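Local coordinates for protein alkylpurine DNA glycosylase AlkC (PDB 5VHV) that excises alkylated purine bases from damaged DNA as a base excision repair glycosylase that works without flipping the damaged nucleotide out of the helix, at residues V11-H16 with R78-F83; A23-F28 with I61-P66; T70-L75 with L86-Y91; F110-S115 with D141-V146. One frame throughout, in Å; residues are numbered along the deposited sequence.

How the interactions relate
All four contacts join neighbouring helices and loops in the helical part of the chain, built in this family from stacked helical repeats; none reaches the C-terminal beta-sheet. Interactions 1 and 2, centres about 18 Å apart, both use helix 11-24, and in sequence interaction 2 falls between the segments of interaction 1. Interactions 2 and 3 share helix 65-75, with centres about 11 Å apart. Interaction 1 interlocks with interaction 3, centres about 13 Å apart, since their segments alternate along the chain. Interaction 4 comes last and meets interaction 3 through Phe110, which packs on Leu88. Nearest atoms of interactions 1, 3 and 4 lie about 7 to 10 Å from the DNA, of interaction 2 about 21 Å.

Interaction 1 (V11-H16 with R78-F83); sequences VERLQH and RLNSGF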
loop_
_atom_site.group_PDB
_atom_site.type_symbol
_atom_site.label_atom_id
_atom_site.label_comp_id
_atom_site.label_asym_id
_atom_site.label_seq_id
_atom_site.Cartn_x
_atom_site.Cartn_y
_atom_site.Cartn_z
ATOM N N VAL A 11 -24.330 -2.957 13.987
ATOM C CA VAL A 11 -25.019 -2.376 15.142
ATOM C C VAL A 11 -24.409 -2.899 16.431
ATOM O O VAL A 11 -24.256 -2.159 17.408
ATOM C CB VAL A 11 -26.534 -2.649 15.076
ATOM C CG1 VAL A 11 -27.217 -2.127 16.326
ATOM C CG2 VAL A 11 -27.131 -1.969 13.865
ATOM N N GLU A 12 -24.038 -4.178 16.448
ATOM C CA GLU A 12 -23.411 -4.754 17.630
ATOM C C GLU A 12 -22.146 -3.985 18.015
ATOM O O GLU A 12 -21.910 -3.724 19.202
ATOM C CB GLU A 12 -23.103 -6.233 17.384
ATOM C CG GLU A 12 -24.330 -7.164 17.258
ATOM C CD GLU A 12 -25.198 -6.956 15.993
ATOM O OE1 GLU A 12 -24.715 -6.431 14.956
ATOM O OE2 GLU A 12 -26.393 -7.338 16.043
ATOM N N ARG A 13 -21.322 -3.608 17.024
ATOM C CA ARG A 13 -20.131 -2.807 17.315
ATOM C C ARG A 13 -20.497 -1.419 17.825
ATOM O O ARG A 13 -19.827 -0.887 18.720
ATOM C CB ARG A 13 -19.240 -2.675 16.069
ATOM C CG ARG A 13 -17.817 -2.105 16.355
ATOM C CD ARG A 13 -16.828 -3.177 16.833
ATOM N NE ARG A 13 -16.665 -4.213 15.825
ATOM C CZ ARG A 13 -15.924 -5.312 15.954
ATOM N NH1 ARG A 13 -15.194 -5.522 17.038
ATOM N NH2 ARG A 13 -15.900 -6.203 14.971
ATOM N N LEU A 14 -21.522 -0.789 17.242
ATOM C CA LEU A 14 -21.935 0.518 17.745
ATOM C C LEU A 14 -22.398 0.411 19.191
ATOM O O LEU A 14 -22.117 1.293 20.008
ATOM C CB LEU A 14 -23.038 1.112 16.869
ATOM C CG LEU A 14 -22.722 1.315 15.386
ATOM C CD1 LEU A 14 -23.997 1.705 14.615
ATOM C CD2 LEU A 14 -21.626 2.367 15.215
ATOM N N GLN A 15 -23.094 -0.675 19.529
ATOM C CA GLN A 15 -23.511 -0.877 20.916
ATOM C C GLN A 15 -22.307 -1.050 21.827
ATOM O O GLN A 15 -22.303 -0.550 22.958
ATOM C CB GLN A 15 -24.454 -2.077 21.005
ATOM C CG GLN A 15 -25.788 -1.806 20.335
ATOM C CD GLN A 15 -26.633 -3.044 20.149
ATOM O OE1 GLN A 15 -26.168 -4.177 20.326
ATOM N NE2 GLN A 15 -27.889 -2.835 19.779
ATOM N N HIS A 16 -21.271 -1.751 21.352
ATOM C CA HIS A 16 -20.043 -1.895 22.134
ATOM C C HIS A 16 -19.380 -0.542 22.365
ATOM O O HIS A 16 -18.964 -0.230 23.492
ATOM C CB HIS A 16 -19.101 -2.875 21.417
ATOM C CG HIS A 16 -17.637 -2.712 21.730
ATOM N ND1 HIS A 16 -17.064 -3.151 22.908
ATOM C CD2 HIS A 16 -16.615 -2.239 20.972
ATOM C CE1 HIS A 16 -15.762 -2.911 22.877
ATOM N NE2 HIS A 16 -15.464 -2.358 21.714
ATOM N N ARG A 78 -10.098 0.531 25.581
ATOM C CA ARG A 78 -11.282 -0.288 25.799
ATOM C C ARG A 78 -11.879 -0.843 24.513
ATOM O O ARG A 78 -12.733 -1.739 24.589
ATOM C CB ARG A 78 -12.355 0.527 26.532
ATOM C CG ARG A 78 -11.834 1.251 27.768
ATOM C CD ARG A 78 -12.953 1.962 28.517
ATOM N NE ARG A 78 -13.890 1.004 29.074
ATOM C CZ ARG A 78 -13.924 0.618 30.345
ATOM N NH1 ARG A 78 -13.090 1.125 31.242
ATOM N NH2 ARG A 78 -14.808 -0.287 30.723
ATOM N N LEU A 79 -11.463 -0.333 23.353
ATOM C CA LEU A 79 -12.008 -0.783 22.077
ATOM C C LEU A 79 -11.392 -2.115 21.671
ATOM O O LEU A 79 -10.196 -2.343 21.862
ATOM C CB LEU A 79 -11.760 0.257 20.987
ATOM C CG LEU A 79 -12.404 1.629 21.242
ATOM C CD1 LEU A 79 -12.100 2.580 20.098
ATOM C CD2 LEU A 79 -13.895 1.501 21.414
ATOM N N ASN A 80 -12.230 -2.993 21.113
ATOM C CA ASN A 80 -11.835 -4.358 20.773
ATOM C C ASN A 80 -11.345 -4.526 19.337
ATOM O O ASN A 80 -11.182 -5.667 18.894
ATOM C CB ASN A 80 -12.993 -5.327 21.038
ATOM C CG ASN A 80 -14.244 -5.037 20.210
ATOM O OD1 ASN A 80 -14.197 -4.395 19.154
ATOM N ND2 ASN A 80 -15.384 -5.526 20.700
ATOM N N SER A 81 -11.077 -3.434 18.618
ATOM C CA SER A 81 -10.649 -3.495 17.220
ATOM C C SER A 81 -9.763 -2.309 16.864
ATOM O O SER A 81 -10.136 -1.158 17.100
ATOM C CB SER A 81 -11.862 -3.520 16.290
ATOM O OG SER A 81 -11.461 -3.220 14.957
ATOM N N GLY A 82 -8.614 -2.597 16.250
ATOM C CA GLY A 82 -7.736 -1.537 15.784
ATOM C C GLY A 82 -8.299 -0.778 14.590
ATOM O O GLY A 82 -8.139 0.439 14.482
ATOM N N PHE A 83 -8.984 -1.483 13.691
ATOM C CA PHE A 83 -9.625 -0.815 12.562
ATOM C C PHE A 83 -10.758 0.088 13.038
ATOM O O PHE A 83 -10.882 1.232 12.586
ATOM C CB PHE A 83 -10.136 -1.864 11.578
ATOM C CG PHE A 83 -10.687 -1.276 10.327
ATOM C CD1 PHE A 83 -9.866 -1.030 9.245
ATOM C CD2 PHE A 83 -12.022 -0.923 10.244
ATOM C CE1 PHE A 83 -10.380 -0.452 8.081
ATOM C CE2 PHE A 83 -12.535 -0.355 9.089
ATOM C CZ PHE A 83 -11.707 -0.125 8.008
HETATM O O HOH W 1 -13.018 -7.512 17.351
#
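Arg13 and His16 make a polar surface contact with Asn80, joining the first long helix, 11-24, to the loop that leads from helix 65-75 to helix 87-95. The side-chain amide of Asn80 lies flat over one face of the His16 imidazole, the two planes only 8° apart, with Asn80 ND2 3.3 Å from His16 NE2 in a stack rather than a hydrogen bond. The backbone Asn80 N gives a weak hydrogen bond to His16 NE2 (3.4 Å), while Leu79 CA and Arg78 O lie at the edge of the ring.

Arg13 reaches the other end of the amide. Two kinks in its chain (chi2 83°, chi3 61°) bring NH1 round to Asn80 OD1 at 2.6 Å in a bent bond; the acceptor lies close to the guanidinium plane, whereas the donor sits above the carbonyl plane. A water bridges Arg13 NH1 and Asn80 O, each 3.0 Å from it. A long, charged arginine suits this place because it can span from helix to loop, and a compact asparagine can stack and accept at once. Arg13 NE binds Ile8 O, and the loop runs on through Gly82 and Phe83, which touch the bound polyether, towards helix 87-95.

Interaction 2 (A23-F28 with I61-P66); sequences AVYPAF and IPLDYP
Tyr25 and Leu63 approach from opposite directions, and the leucine lays its CD1 methyl over one face of the phenol ring, 4.0 Å from Tyr25 CZ. The opposite face rests on the backbone of its own turn, with Phe28 N 3.8 Å above the Tyr25 ring plane. Pro62 crosses the tyrosine obliquely at the edge of the ring, near its plane, where Pro62 CD comes within 3.4 Å of Tyr25 OH. With CG anti to the backbone N (chi1 178°), the ring extends across to the 61-66 segment.

Each segment is a connection beside a helix end. Tyr25 is the first residue to leave helical geometry after helix 11-24 and opens a type I beta turn closed by Phe28 N bonding to Tyr25 O at 2.9 Å. Ile61 likewise follows helix 46-60, and Asp64 is the N-cap of helix 65-75. The contact thus pairs two interhelical turns at the edge of the helical array, far from the DNA.

Phe28 meets Ile61 with the edge of its ring: Ile61 CG1 lies in the ring plane, 3.9 Å from Phe28 CE1. A branched isoleucine suits this place, since its CG1 arm meets the phenylalanine while its CG2 methyl lies 4.4 Å from Tyr25 CE2. Phe28 is buried against Ala18 and Met21 of helix 11-24, whereas Pro62 lies at the exposed margin.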
loop_
_atom_site.group_PDB
_atom_site.type_symbol
_atom_site.label_atom_id
_atom_site.label_comp_id
_atom_site.label_asym_id
_atom_site.label_seq_id
_atom_site.Cartn_x
_atom_site.Cartn_y
_atom_site.Cartn_z
ATOM N N ALA A 23 -18.895 3.668 30.078
ATOM C CA ALA A 23 -17.969 3.286 31.139
ATOM C C ALA A 23 -17.011 4.425 31.469
ATOM O O ALA A 23 -16.680 4.634 32.640
ATOM C CB ALA A 23 -17.187 2.024 30.754
ATOM N N VAL A 24 -16.550 5.174 30.459
ATOM C CA VAL A 24 -15.637 6.289 30.735
ATOM C C VAL A 24 -16.389 7.581 31.051
ATOM O O VAL A 24 -15.794 8.517 31.611
ATOM C CB VAL A 24 -14.646 6.554 29.583
ATOM C CG1 VAL A 24 -13.915 5.268 29.189
ATOM C CG2 VAL A 24 -15.315 7.165 28.371
ATOM N N TYR A 25 -17.681 7.642 30.742
ATOM C CA TYR A 25 -18.448 8.886 30.818
ATOM C C TYR A 25 -19.870 8.516 31.195
ATOM O O TYR A 25 -20.730 8.318 30.329
ATOM C CB TYR A 25 -18.397 9.627 29.484
ATOM C CG TYR A 25 -19.191 10.910 29.388
ATOM C CD1 TYR A 25 -19.362 11.751 30.491
ATOM C CD2 TYR A 25 -19.771 11.281 28.191
ATOM C CE1 TYR A 25 -20.083 12.932 30.382
ATOM C CE2 TYR A 25 -20.500 12.464 28.075
ATOM C CZ TYR A 25 -20.644 13.282 29.168
ATOM O OH TYR A 25 -21.376 14.459 29.031
ATOM N N PRO A 26 -20.151 8.390 32.495
ATOM C CA PRO A 26 -21.442 7.820 32.916
ATOM C C PRO A 26 -22.656 8.548 32.365
ATOM O O PRO A 26 -23.671 7.903 32.088
ATOM C CB PRO A 26 -21.364 7.906 34.447
ATOM C CG PRO A 26 -19.922 7.755 34.733
ATOM C CD PRO A 26 -19.196 8.466 33.613
ATOM N N ALA A 27 -22.578 9.861 32.172
ATOM C CA ALA A 27 -23.691 10.650 31.660
ATOM C C ALA A 27 -23.807 10.612 30.134
ATOM O O ALA A 27 -24.620 11.343 29.563
ATOM C CB ALA A 27 -23.555 12.099 32.139
ATOM N N PHE A 28 -23.041 9.760 29.466
ATOM C CA PHE A 28 -23.064 9.687 28.006
ATOM C C PHE A 28 -24.470 9.415 27.488
ATOM O O PHE A 28 -25.178 8.534 27.988
ATOM C CB PHE A 28 -22.122 8.573 27.543
ATOM C CG PHE A 28 -22.050 8.386 26.020
ATOM C CD1 PHE A 28 -21.679 9.425 25.173
ATOM C CD2 PHE A 28 -22.343 7.142 25.453
ATOM C CE1 PHE A 28 -21.605 9.239 23.775
ATOM C CE2 PHE A 28 -22.274 6.946 24.064
ATOM C CZ PHE A 28 -21.901 7.995 23.226
ATOM N N ILE A 61 -22.363 14.690 22.595
ATOM C CA ILE A 61 -21.530 14.902 23.777
ATOM C C ILE A 61 -21.534 16.394 24.108
ATOM O O ILE A 61 -21.034 17.196 23.302
ATOM C CB ILE A 61 -20.103 14.394 23.562
ATOM C CG1 ILE A 61 -20.123 12.861 23.497
ATOM C CG2 ILE A 61 -19.179 14.901 24.655
ATOM C CD1 ILE A 61 -18.772 12.202 23.173
ATOM N N PRO A 62 -22.025 16.801 25.278
ATOM C CA PRO A 62 -22.130 18.240 25.560
ATOM C C PRO A 62 -20.880 18.840 26.177
ATOM O O PRO A 62 -20.958 19.711 27.048
ATOM C CB PRO A 62 -23.304 18.305 26.542
ATOM C CG PRO A 62 -23.157 17.039 27.303
ATOM C CD PRO A 62 -22.758 16.009 26.286
ATOM N N LEU A 63 -19.720 18.366 25.763
ATOM C CA LEU A 63 -18.450 18.827 26.293
ATOM C C LEU A 63 -17.658 19.493 25.179
ATOM O O LEU A 63 -17.922 19.288 23.989
ATOM C CB LEU A 63 -17.642 17.663 26.882
ATOM C CG LEU A 63 -18.363 16.824 27.942
ATOM C CD1 LEU A 63 -17.496 15.649 28.366
ATOM C CD2 LEU A 63 -18.755 17.659 29.146
ATOM N N ASP A 64 -16.674 20.295 25.567
ATOM C CA ASP A 64 -15.845 20.936 24.559
ATOM C C ASP A 64 -14.799 19.964 24.024
ATOM O O ASP A 64 -14.762 18.778 24.372
ATOM C CB ASP A 64 -15.221 22.209 25.124
ATOM C CG ASP A 64 -14.205 21.954 26.231
ATOM O OD1 ASP A 64 -13.723 20.813 26.412
ATOM O OD2 ASP A 64 -13.878 22.930 26.929
ATOM N N TYR A 65 -13.946 20.475 23.134
ATOM C CA TYR A 65 -12.999 19.593 22.454
ATOM C C TYR A 65 -11.965 19.009 23.411
ATOM O O TYR A 65 -11.800 17.774 23.435
ATOM C CB TYR A 65 -12.364 20.348 21.281
ATOM C CG TYR A 65 -11.322 19.567 20.536
ATOM C CD1 TYR A 65 -11.680 18.496 19.748
ATOM C CD2 TYR A 65 -9.973 19.898 20.617
ATOM C CE1 TYR A 65 -10.723 17.769 19.054
ATOM C CE2 TYR A 65 -9.019 19.186 19.934
ATOM C CZ TYR A 65 -9.388 18.125 19.147
ATOM O OH TYR A 65 -8.441 17.384 18.456
ATOM N N PRO A 66 -11.244 19.795 24.213
ATOM C CA PRO A 66 -10.301 19.169 25.157
ATOM C C PRO A 66 -10.960 18.183 26.106
ATOM O O PRO A 66 -10.388 17.123 26.388
ATOM C CB PRO A 66 -9.706 20.366 25.910
ATOM C CG PRO A 66 -9.935 21.551 25.015
ATOM C CD PRO A 66 -11.232 21.271 24.311
#

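Interaction 3 (T70-L75 with L86-Y91); sequences TLLYAL and LFLPHY
Leu72 packs closely against Tyr91 and Leu88, and this is the tight half of the contact. Its CD1 methyl sits over the face of the Tyr91 ring, 3.9 Å from the centroid and close to the ring normal, a CH-pi contact. Leu72 CB meanwhile meets Leu88 CD2 at 3.9 Å, so one residue packs on both partners. A Tyr91 chi1 of -178° carries the ring across, and a chi2 of -79° turns its face to the leucine.

The helices 65-75 and 87-95 run antiparallel, their segments 164° apart in direction with axes 11.1 Å from each other, an alpha-helical hairpin of the kind that recurs in helical-repeat folds. Large leucines and aromatic rings suit this spacing, since they can reach across it.

Contact is sparser at Leu75. Its CD2 methyl touches the edge of the Phe87 ring, 3.8 Å from Phe87 CZ, and lies 4.3 Å from Leu88 CD2. All five touching residues are buried; Thr70 and Ala74 are exposed on another flank of helix 65-75. Phe110 of helix 100-110 covers both Leu72 and Leu88, and Met21 of helix 11-24 packs on Leu75.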
loop_
_atom_site.group_PDB
_atom_site.type_symbol
_atom_site.label_atom_id
_atom_site.label_comp_id
_atom_site.label_asym_id
_atom_site.label_seq_id
_atom_site.Cartn_x
_atom_site.Cartn_y
_atom_site.Cartn_z
ATOM N N THR A 70 -10.195 14.045 26.416
ATOM C CA THR A 70 -9.893 13.301 27.638
ATOM C C THR A 70 -10.684 11.997 27.696
ATOM O O THR A 70 -10.128 10.942 28.031
ATOM C CB THR A 70 -10.171 14.174 28.859
ATOM O OG1 THR A 70 -9.257 15.278 28.839
ATOM C CG2 THR A 70 -9.988 13.393 30.159
ATOM N N LEU A 71 -11.974 12.040 27.355
ATOM C CA LEU A 71 -12.770 10.813 27.332
ATOM C C LEU A 71 -12.248 9.842 26.281
ATOM O O LEU A 71 -12.201 8.629 26.509
ATOM C CB LEU A 71 -14.230 11.119 27.041
ATOM C CG LEU A 71 -14.937 12.074 28.002
ATOM C CD1 LEU A 71 -16.375 12.250 27.572
ATOM C CD2 LEU A 71 -14.870 11.565 29.443
ATOM N N LEU A 72 -11.901 10.355 25.106
ATOM C CA LEU A 72 -11.485 9.481 24.019
ATOM C C LEU A 72 -10.118 8.846 24.296
ATOM O O LEU A 72 -9.865 7.708 23.868
ATOM C CB LEU A 72 -11.483 10.270 22.716
ATOM C CG LEU A 72 -12.862 10.828 22.271
ATOM C CD1 LEU A 72 -12.696 11.585 20.961
ATOM C CD2 LEU A 72 -13.916 9.731 22.101
ATOM N N TYR A 73 -9.231 9.547 25.012
ATOM C CA TYR A 73 -8.006 8.909 25.481
ATOM C C TYR A 73 -8.325 7.685 26.332
ATOM O O TYR A 73 -7.666 6.645 26.205
ATOM C CB TYR A 73 -7.156 9.883 26.293
ATOM C CG TYR A 73 -6.137 10.713 25.533
ATOM C CD1 TYR A 73 -6.507 11.496 24.442
ATOM C CD2 TYR A 73 -4.795 10.728 25.928
ATOM C CE1 TYR A 73 -5.571 12.277 23.769
ATOM C CE2 TYR A 73 -3.849 11.503 25.269
ATOM C CZ TYR A 73 -4.238 12.277 24.187
ATOM O OH TYR A 73 -3.298 13.054 23.533
ATOM N N ALA A 74 -9.314 7.796 27.232
ATOM C CA ALA A 74 -9.669 6.654 28.068
ATOM C C ALA A 74 -10.394 5.582 27.275
ATOM O O ALA A 74 -10.271 4.390 27.589
ATOM C CB ALA A 74 -10.532 7.094 29.244
ATOM N N LEU A 75 -11.127 5.982 26.231
ATOM C CA LEU A 75 -11.866 5.019 25.429
ATOM C C LEU A 75 -10.923 4.133 24.614
ATOM O O LEU A 75 -11.204 2.944 24.418
ATOM C CB LEU A 75 -12.834 5.755 24.502
ATOM C CG LEU A 75 -13.752 4.860 23.668
ATOM C CD1 LEU A 75 -14.758 4.144 24.531
ATOM C CD2 LEU A 75 -14.427 5.672 22.549
ATOM N N LEU A 86 -9.961 3.680 14.166
ATOM C CA LEU A 86 -9.748 4.787 13.229
ATOM C C LEU A 86 -10.671 5.978 13.484
ATOM O O LEU A 86 -10.325 7.098 13.085
ATOM C CB LEU A 86 -9.948 4.326 11.780
ATOM C CG LEU A 86 -8.934 3.343 11.211
ATOM C CD1 LEU A 86 -9.406 2.774 9.868
ATOM C CD2 LEU A 86 -7.587 3.991 11.068
ATOM N N PHE A 87 -11.831 5.790 14.128
ATOM C CA PHE A 87 -12.684 6.956 14.334
ATOM C C PHE A 87 -12.089 7.930 15.339
ATOM O O PHE A 87 -12.442 9.113 15.319
ATOM C CB PHE A 87 -14.115 6.564 14.727
ATOM C CG PHE A 87 -14.295 6.090 16.158
ATOM C CD1 PHE A 87 -14.365 6.999 17.204
ATOM C CD2 PHE A 87 -14.464 4.745 16.432
ATOM C CE1 PHE A 87 -14.542 6.566 18.513
ATOM C CE2 PHE A 87 -14.654 4.296 17.724
ATOM C CZ PHE A 87 -14.696 5.211 18.783
ATOM N N LEU A 88 -11.137 7.490 16.163
ATOM C CA LEU A 88 -10.540 8.413 17.125
ATOM C C LEU A 88 -9.673 9.450 16.424
ATOM O O LEU A 88 -9.903 10.651 16.616
ATOM C CB LEU A 88 -9.767 7.627 18.188
ATOM C CG LEU A 88 -10.641 6.679 19.002
ATOM C CD1 LEU A 88 -9.741 5.672 19.725
ATOM C CD2 LEU A 88 -11.485 7.491 19.964
ATOM N N PRO A 89 -8.689 9.084 15.607
ATOM C CA PRO A 89 -8.003 10.127 14.823
ATOM C C PRO A 89 -8.938 10.908 13.919
ATOM O O PRO A 89 -8.735 12.113 13.716
ATOM C CB PRO A 89 -6.942 9.338 14.027
ATOM C CG PRO A 89 -7.263 7.915 14.225
ATOM C CD PRO A 89 -8.058 7.758 15.454
ATOM N N HIS A 90 -9.993 10.279 13.401
ATOM C CA HIS A 90 -10.936 11.022 12.580
ATOM C C HIS A 90 -11.576 12.163 13.364
ATOM O O HIS A 90 -11.748 13.269 12.834
ATOM C CB HIS A 90 -12.026 10.113 12.026
ATOM C CG HIS A 90 -12.915 10.805 11.042
ATOM N ND1 HIS A 90 -12.534 11.064 9.739
ATOM C CD2 HIS A 90 -14.142 11.362 11.193
ATOM C CE1 HIS A 90 -13.507 11.724 9.125
ATOM N NE2 HIS A 90 -14.494 11.911 9.987
ATOM N N TYR A 91 -11.934 11.907 14.626
ATOM C CA TYR A 91 -12.507 12.955 15.461
ATOM C C TYR A 91 -11.536 14.127 15.585
ATOM O O TYR A 91 -11.927 15.293 15.492
ATOM C CB TYR A 91 -12.875 12.356 16.832
ATOM C CG TYR A 91 -13.526 13.347 17.761
ATOM C CD1 TYR A 91 -12.754 14.256 18.443
ATOM C CD2 TYR A 91 -14.915 13.374 17.955
ATOM C CE1 TYR A 91 -13.312 15.191 19.263
ATOM C CE2 TYR A 91 -15.485 14.319 18.782
ATOM C CZ TYR A 91 -14.671 15.218 19.436
ATOM O OH TYR A 91 -15.192 16.188 20.260
#

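Interaction 4 (F110-S115 with D141-V146); sequences FTTFGS and DDNEHV
The His145 imidazole has the backbone of Thr112 over one face, where Thr112 CA lies 4.2 Å from His145 CG, and at its edge, in the ring plane, are Asn143 OD1 and a water. That water spans the contact, 2.8 Å from His145 ND1, and donates to Gly114 O. The contact lies in the helical DNA alkylation repair portion, joining the loop after helix 100-110 to the capped N-terminus of helix 144-152. Asn143 is the N-cap: its OD1 accepts from His145 N at 2.7 Å, the donor tilted 20° from the carbonyl plane. Two residues earlier Asp141 forms an Asx turn, with OD2 taking Asn143 N at 2.9 Å. Asparagine and aspartate suit these places because their short side chains can turn back to accept backbone N-H groups near the start of a helix. Asp141 also makes a salt bridge with Lys108, on helix 100-110, and so links the cap to the helix before the partner loop.

Beyond the ring the direct contact is made by threonine methyls. Thr112 CG2 touches Asn143 ND2 (3.7 Å) and His145 CB (3.9 Å), its side chain crossing both at about a right angle, while its hydroxyl bonds to Tyr109 O; a threonine can thus present carbon to the cap and oxygen back to the end of helix 100-110. Thr111 CG2 faces Val146 CG2 at 4.3 Å, a looser meeting. Thr111 OG1, which is also bonded to Ala116 N, shares a second water with the helix: the water lies 2.7 Å from Thr111 OG1 and donates to His145 O.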
loop_
_atom_site.group_PDB
_atom_site.type_symbol
_atom_site.label_atom_id
_atom_site.label_comp_id
_atom_site.label_asym_id
_atom_site.label_seq_id
_atom_site.Cartn_x
_atom_site.Cartn_y
_atom_site.Cartn_z
ATOM N N PHE A 110 -3.180 8.254 19.685
ATOM C CA PHE A 110 -4.148 7.340 19.061
ATOM C C PHE A 110 -3.523 6.413 18.019
ATOM O O PHE A 110 -4.045 5.313 17.787
ATOM C CB PHE A 110 -5.282 8.129 18.396
ATOM C CG PHE A 110 -6.258 8.781 19.359
ATOM C CD1 PHE A 110 -6.705 8.121 20.499
ATOM C CD2 PHE A 110 -6.762 10.046 19.082
ATOM C CE1 PHE A 110 -7.610 8.737 21.362
ATOM C CE2 PHE A 110 -7.690 10.663 19.932
ATOM C CZ PHE A 110 -8.100 10.017 21.076
ATOM N N THR A 111 -2.436 6.829 17.359
ATOM C CA THR A 111 -1.943 6.054 16.226
ATOM C C THR A 111 -1.460 4.664 16.651
ATOM O O THR A 111 -1.492 3.733 15.832
ATOM C CB THR A 111 -0.838 6.827 15.482
ATOM O OG1 THR A 111 -0.746 6.350 14.132
ATOM C CG2 THR A 111 0.519 6.696 16.154
ATOM N N THR A 112 -1.058 4.482 17.915
ATOM C CA THR A 112 -0.677 3.145 18.370
ATOM C C THR A 112 -1.871 2.197 18.500
ATOM O O THR A 112 -1.701 0.974 18.428
ATOM C CB THR A 112 0.065 3.229 19.711
ATOM O OG1 THR A 112 -0.822 3.683 20.745
ATOM C CG2 THR A 112 1.247 4.193 19.625
ATOM N N PHE A 113 -3.072 2.721 18.672
ATOM C CA PHE A 113 -4.271 1.899 18.799
ATOM C C PHE A 113 -4.864 1.536 17.452
ATOM O O PHE A 113 -5.603 0.556 17.344
ATOM C CB PHE A 113 -5.316 2.659 19.635
ATOM C CG PHE A 113 -4.876 2.895 21.044
ATOM C CD1 PHE A 113 -5.107 1.935 22.012
ATOM C CD2 PHE A 113 -4.174 4.049 21.394
ATOM C CE1 PHE A 113 -4.690 2.122 23.311
ATOM C CE2 PHE A 113 -3.756 4.244 22.697
ATOM C CZ PHE A 113 -4.003 3.281 23.658
ATOM N N GLY A 114 -4.565 2.307 16.427
ATOM C CA GLY A 114 -4.849 1.872 15.083
ATOM C C GLY A 114 -3.860 2.505 14.138
ATOM O O GLY A 114 -2.744 2.010 13.916
ATOM N N SER A 115 -4.277 3.636 13.593
ATOM C CA SER A 115 -3.412 4.423 12.733
ATOM C C SER A 115 -4.005 5.801 12.485
ATOM O O SER A 115 -5.177 5.911 12.122
ATOM C CB SER A 115 -3.205 3.725 11.397
ATOM O OG SER A 115 -2.510 4.596 10.523
ATOM N N ASP A 141 11.071 9.362 16.576
ATOM C CA ASP A 141 10.472 8.884 17.817
ATOM C C ASP A 141 10.968 7.485 18.170
ATOM O O ASP A 141 11.299 6.685 17.293
ATOM C CB ASP A 141 8.950 8.849 17.671
ATOM C CG ASP A 141 8.236 8.860 19.001
ATOM O OD1 ASP A 141 8.072 9.968 19.542
ATOM O OD2 ASP A 141 7.846 7.780 19.515
ATOM N N ASP A 142 10.964 7.177 19.476
ATOM C CA ASP A 142 11.327 5.834 19.932
ATOM C C ASP A 142 10.315 4.776 19.497
ATOM O O ASP A 142 10.663 3.591 19.417
ATOM C CB ASP A 142 11.429 5.803 21.460
ATOM C CG ASP A 142 12.577 6.624 21.995
ATOM O OD1 ASP A 142 13.559 6.825 21.259
ATOM O OD2 ASP A 142 12.497 7.052 23.164
ATOM N N ASN A 143 9.059 5.165 19.284
ATOM C CA ASN A 143 7.976 4.216 19.038
ATOM C C ASN A 143 7.842 3.940 17.543
ATOM O O ASN A 143 7.654 4.864 16.748
ATOM C CB ASN A 143 6.671 4.757 19.611
ATOM C CG ASN A 143 5.521 3.739 19.537
ATOM O OD1 ASN A 143 5.380 3.011 18.559
ATOM N ND2 ASN A 143 4.738 3.658 20.597
ATOM N N GLU A 144 7.934 2.665 17.165
ATOM C CA GLU A 144 7.870 2.317 15.749
ATOM C C GLU A 144 6.538 2.716 15.124
ATOM O O GLU A 144 6.503 3.035 13.931
ATOM C CB GLU A 144 8.124 0.821 15.550
ATOM C CG GLU A 144 7.020 -0.091 16.017
ATOM C CD GLU A 144 7.362 -1.553 15.773
ATOM O OE1 GLU A 144 7.411 -2.320 16.743
ATOM O OE2 GLU A 144 7.604 -1.939 14.610
ATOM N N HIS A 145 5.435 2.714 15.894
ATOM C CA HIS A 145 4.157 3.167 15.336
ATOM C C HIS A 145 4.195 4.635 14.962
ATOM O O HIS A 145 3.576 5.045 13.967
ATOM C CB HIS A 145 3.015 2.944 16.327
ATOM C CG HIS A 145 2.751 1.511 16.610
ATOM N ND1 HIS A 145 1.942 0.741 15.805
ATOM C CD2 HIS A 145 3.180 0.702 17.606
ATOM C CE1 HIS A 145 1.892 -0.487 16.287
ATOM N NE2 HIS A 145 2.644 -0.541 17.374
ATOM N N VAL A 146 4.923 5.434 15.734
ATOM C CA VAL A 146 4.990 6.862 15.460
ATOM C C VAL A 146 5.904 7.135 14.266
ATOM O O VAL A 146 5.593 7.962 13.404
ATOM C CB VAL A 146 5.435 7.588 16.748
ATOM C CG1 VAL A 146 5.646 9.100 16.520
ATOM C CG2 VAL A 146 4.400 7.332 17.864
HETATM O O HOH W 2 1.003 4.425 13.330
HETATM O O HOH W 3 0.297 1.813 13.805
#